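Local coordinates for type-2 ice-structuring protein (Brachyopsis rostratus, PDB 2ZIB), which binds to ice crystals and inhibits their growth, protecting fish blood from freezing in subzero sea water, at residues M29-A34 / D102-M107. Numbering follows the deposited sequence.
Sequences MTWDLA and DCCMQM
Trp31, whose indole meets Cys104, starts helix 31-40 directly after Thr30, and the shortest polar bond here, Ala34 N to Thr30 O at 2.8 Å, closes the first helical turn. Thr30 is the N-cap: its OG1 accepts from Leu33 N at 3.1 Å in a nearly straight bond (164°). With CG anti to the backbone N (chi1 -176°), the Trp31 indole lies against Cys104. Cys104 SG sits over one face of the indole, above the CG-CD2 side of the five-membered ring and 3.6 Å from the centroid of that ring, a sulfur-aromatic contact. The nearest atoms are Trp31 CG and Cys104 SG at 3.3 Å. Cys104 CB lies over the same ring, 3.9 Å from its centroid, and adds a CH-pi contact. Met105 takes part through its backbone, its O coming near the plane of the ring at the edge, 4.0 Å from Trp31 CD1. The buried indole N-H is satisfied elsewhere, NE1 bonding to Ile67 O on the strand that pairs with 104-107, which should restrict rotation of the ring, while Trp66 meets the indole edge-to-face. The sulfur is likewise tethered, through the disulfide to Cys120, whose backbone is hydrogen-bonded to that of Trp31, so helix start, strand and loop converge on one buried point. A classic beta bulge opens the strand, two residues, Cys103 and Cys104, lying opposite the single Leu118. Packing of the first helix against the Cys104-Cys120 disulfide, a bridge characteristic of the family, belongs to the C-type lectin fold.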
ATOM      1  N   MET A  29       7.572   8.914  -5.871  0.70  7.49           N
ATOM      2  CA  MET A  29       8.364   9.372  -4.730  0.70  4.97           C
ATOM      3  C   MET A  29       8.956   8.191  -3.984  0.70  7.00           C
ATOM      4  O   MET A  29       8.561   6.995  -4.235  0.70  5.69           O
ATOM      5  CB  MET A  29       7.595  10.144  -3.664  0.70 13.33           C
ATOM      6  CG  MET A  29       6.414  11.024  -3.974  0.70 18.52           C
ATOM      7  SD  MET A  29       5.110  11.412  -2.691  0.70 18.85           S
ATOM      8  CE  MET A  29       4.157  12.501  -3.663  0.70 17.30           C
ATOM      9  N   THR A  30       9.877   8.439  -3.070  1.00  7.38           N
ATOM     10  CA  THR A  30      10.416   7.363  -2.241  1.00  6.75           C
ATOM     11  C   THR A  30       9.304   6.801  -1.361  1.00  6.90           C
ATOM     12  O   THR A  30       8.271   7.449  -1.131  1.00  6.60           O
ATOM     13  CB  THR A  30      11.553   7.825  -1.356  1.00  6.93           C
ATOM     14  OG1 THR A  30      10.985   8.755  -0.399  1.00  7.80           O
ATOM     15  CG2 THR A  30      12.658   8.554  -2.182  1.00  9.08           C
ATOM     16  N   TRP A  31       9.516   5.602  -0.816  1.00  6.66           N
ATOM     17  CA  TRP A  31       8.480   5.034   0.059  1.00  7.16           C
ATOM     18  C   TRP A  31       8.222   5.964   1.248  1.00  6.29           C
ATOM     19  O   TRP A  31       7.085   6.203   1.621  1.00  6.81           O
ATOM     20  CB  TRP A  31       8.940   3.668   0.527  1.00  7.16           C
ATOM     21  CG  TRP A  31       7.911   2.930   1.373  1.00  6.25           C
ATOM     22  CD1 TRP A  31       7.033   1.950   0.937  1.00  7.34           C
ATOM     23  CD2 TRP A  31       7.732   3.018   2.807  1.00  6.37           C
ATOM     24  NE1 TRP A  31       6.316   1.446   2.012  1.00  6.47           N
ATOM     25  CE2 TRP A  31       6.718   2.095   3.158  1.00  6.57           C
ATOM     26  CE3 TRP A  31       8.343   3.794   3.835  1.00  7.24           C
ATOM     27  CZ2 TRP A  31       6.301   1.905   4.486  1.00  7.23           C
ATOM     28  CZ3 TRP A  31       7.929   3.609   5.152  1.00  8.00           C
ATOM     29  CH2 TRP A  31       6.877   2.701   5.455  1.00  7.56           C
ATOM     30  N   ASP A  32       9.302   6.505   1.838  1.00  5.97           N
ATOM     31  CA  ASP A  32       9.131   7.359   3.021  0.70  7.17           C
ATOM     32  C   ASP A  32       8.380   8.602   2.638  1.00  6.57           C
ATOM     33  O   ASP A  32       7.471   9.048   3.429  1.00  6.30           O
ATOM     34  CB  ASP A  32      10.487   7.654   3.630  0.70  8.69           C
ATOM     35  CG  ASP A  32      11.202   6.373   4.049  0.70 12.51           C
ATOM     36  OD1 ASP A  32      11.864   5.735   3.201  0.70 11.58           O
ATOM     37  OD2 ASP A  32      11.084   5.887   5.190  0.70 17.20           O
ATOM     38  N   LEU A  33       8.646   9.225   1.509  1.00  6.98           N
ATOM     39  CA  LEU A  33       7.868  10.426   1.142  1.00  6.97           C
ATOM     40  C   LEU A  33       6.443  10.036   0.852  1.00  6.48           C
ATOM     41  O   LEU A  33       5.529  10.806   1.177  1.00  6.95           O
ATOM     42  CB  LEU A  33       8.486  11.136  -0.069  1.00  7.45           C
ATOM     43  CG  LEU A  33       9.329  12.363   0.304  1.00  7.30           C
ATOM     44  CD1 LEU A  33      10.533  11.943   1.164  1.00 10.03           C
ATOM     45  CD2 LEU A  33       9.746  13.104  -0.965  1.00 10.93           C
ATOM     46  N   ALA A  34       6.214   8.873   0.233  1.00  6.31           N
ATOM     47  CA  ALA A  34       4.848   8.478  -0.103  1.00  6.90           C
ATOM     48  C   ALA A  34       4.039   8.247   1.196  1.00  5.90           C
ATOM     49  O   ALA A  34       2.853   8.644   1.289  1.00  6.51           O
ATOM     50  CB  ALA A  34       4.861   7.219  -0.977  1.00  7.85           C
ATOM     51  N   ASP A 102      16.709  -3.631   1.420  1.00  8.25           N
ATOM     52  CA  ASP A 102      15.628  -3.537   0.454  1.00  6.88           C
ATOM     53  C   ASP A 102      14.327  -3.874   1.206  1.00  6.93           C
ATOM     54  O   ASP A 102      13.792  -4.986   1.054  1.00  8.47           O
ATOM     55  CB  ASP A 102      15.826  -4.597  -0.662  1.00  8.32           C
ATOM     56  CG  ASP A 102      16.954  -4.302  -1.618  1.00  8.51           C
ATOM     57  OD1 ASP A 102      18.062  -3.896  -1.202  1.00  9.62           O
ATOM     58  OD2 ASP A 102      16.767  -4.427  -2.855  1.00  9.52           O
ATOM     59  N   CYS A 103      13.853  -2.935   2.026  1.00  6.81           N
ATOM     60  CA  CYS A 103      12.893  -3.307   3.084  1.00  6.55           C
ATOM     61  C   CYS A 103      11.544  -2.634   2.992  1.00  7.01           C
ATOM     62  O   CYS A 103      10.769  -2.708   3.924  1.00  7.87           O
ATOM     63  CB  CYS A 103      13.541  -3.122   4.473  1.00  7.87           C
ATOM     64  SG  CYS A 103      14.014  -1.408   4.859  1.00  9.02           S
ATOM     65  N   CYS A 104      11.237  -2.085   1.808  1.00  6.48           N
ATOM     66  CA  CYS A 104       9.919  -1.474   1.608  1.00  6.62           C
ATOM     67  C   CYS A 104       9.065  -2.273   0.598  1.00  5.38           C
ATOM     68  O   CYS A 104       9.569  -2.742  -0.446  1.00  7.18           O
ATOM     69  CB  CYS A 104      10.092  -0.039   1.120  1.00  6.91           C
ATOM     70  SG  CYS A 104      10.480   1.100   2.449  1.00  7.24           S
ATOM     71  N   MET A 105       7.767  -2.412   0.883  1.00  6.26           N
ATOM     72  CA  MET A 105       6.881  -3.244   0.079  1.00  6.33           C
ATOM     73  C   MET A 105       6.212  -2.477  -1.033  1.00  6.03           C
ATOM     74  O   MET A 105       5.673  -1.382  -0.823  1.00  6.26           O
ATOM     75  CB  MET A 105       5.820  -3.794   1.010  1.00  6.32           C
ATOM     76  CG  MET A 105       4.821  -4.771   0.382  1.00  7.84           C
ATOM     77  SD  MET A 105       3.378  -5.043   1.440  1.00  8.04           S
ATOM     78  CE  MET A 105       4.015  -6.131   2.717  1.00  9.53           C
ATOM     79  N   GLN A 106       6.179  -3.075  -2.218  1.00  6.26           N
ATOM     80  CA  GLN A 106       5.436  -2.517  -3.320  1.00  6.21           C
ATOM     81  C   GLN A 106       4.608  -3.599  -4.003  1.00  6.01           C
ATOM     82  O   GLN A 106       4.944  -4.776  -3.948  1.00  7.30           O
ATOM     83  CB  GLN A 106       6.334  -1.900  -4.392  1.00  6.53           C
ATOM     84  CG  GLN A 106       7.397  -2.817  -4.916  1.00  7.66           C
ATOM     85  CD  GLN A 106       8.239  -2.214  -6.019  1.00  7.19           C
ATOM     86  OE1 GLN A 106       8.347  -2.845  -7.079  1.00  8.00           O
ATOM     87  NE2 GLN A 106       8.813  -1.039  -5.807  1.00  9.01           N
ATOM     88  N   MET A 107       3.566  -3.148  -4.700  1.00  6.48           N
ATOM     89  CA  MET A 107       2.918  -3.968  -5.752  1.00  6.86           C
ATOM     90  C   MET A 107       3.797  -3.807  -6.988  1.00  6.81           C
ATOM     91  O   MET A 107       4.057  -2.656  -7.431  1.00  7.46           O
ATOM     92  CB  MET A 107       1.495  -3.502  -6.021  1.00  8.23           C
ATOM     93  CG  MET A 107       0.599  -3.608  -4.781  1.00 10.28           C
ATOM     94  SD  MET A 107      -1.010  -2.825  -5.042  1.00 12.43           S
ATOM     95  CE  MET A 107      -2.073  -4.182  -5.230  1.00 12.60           C
TER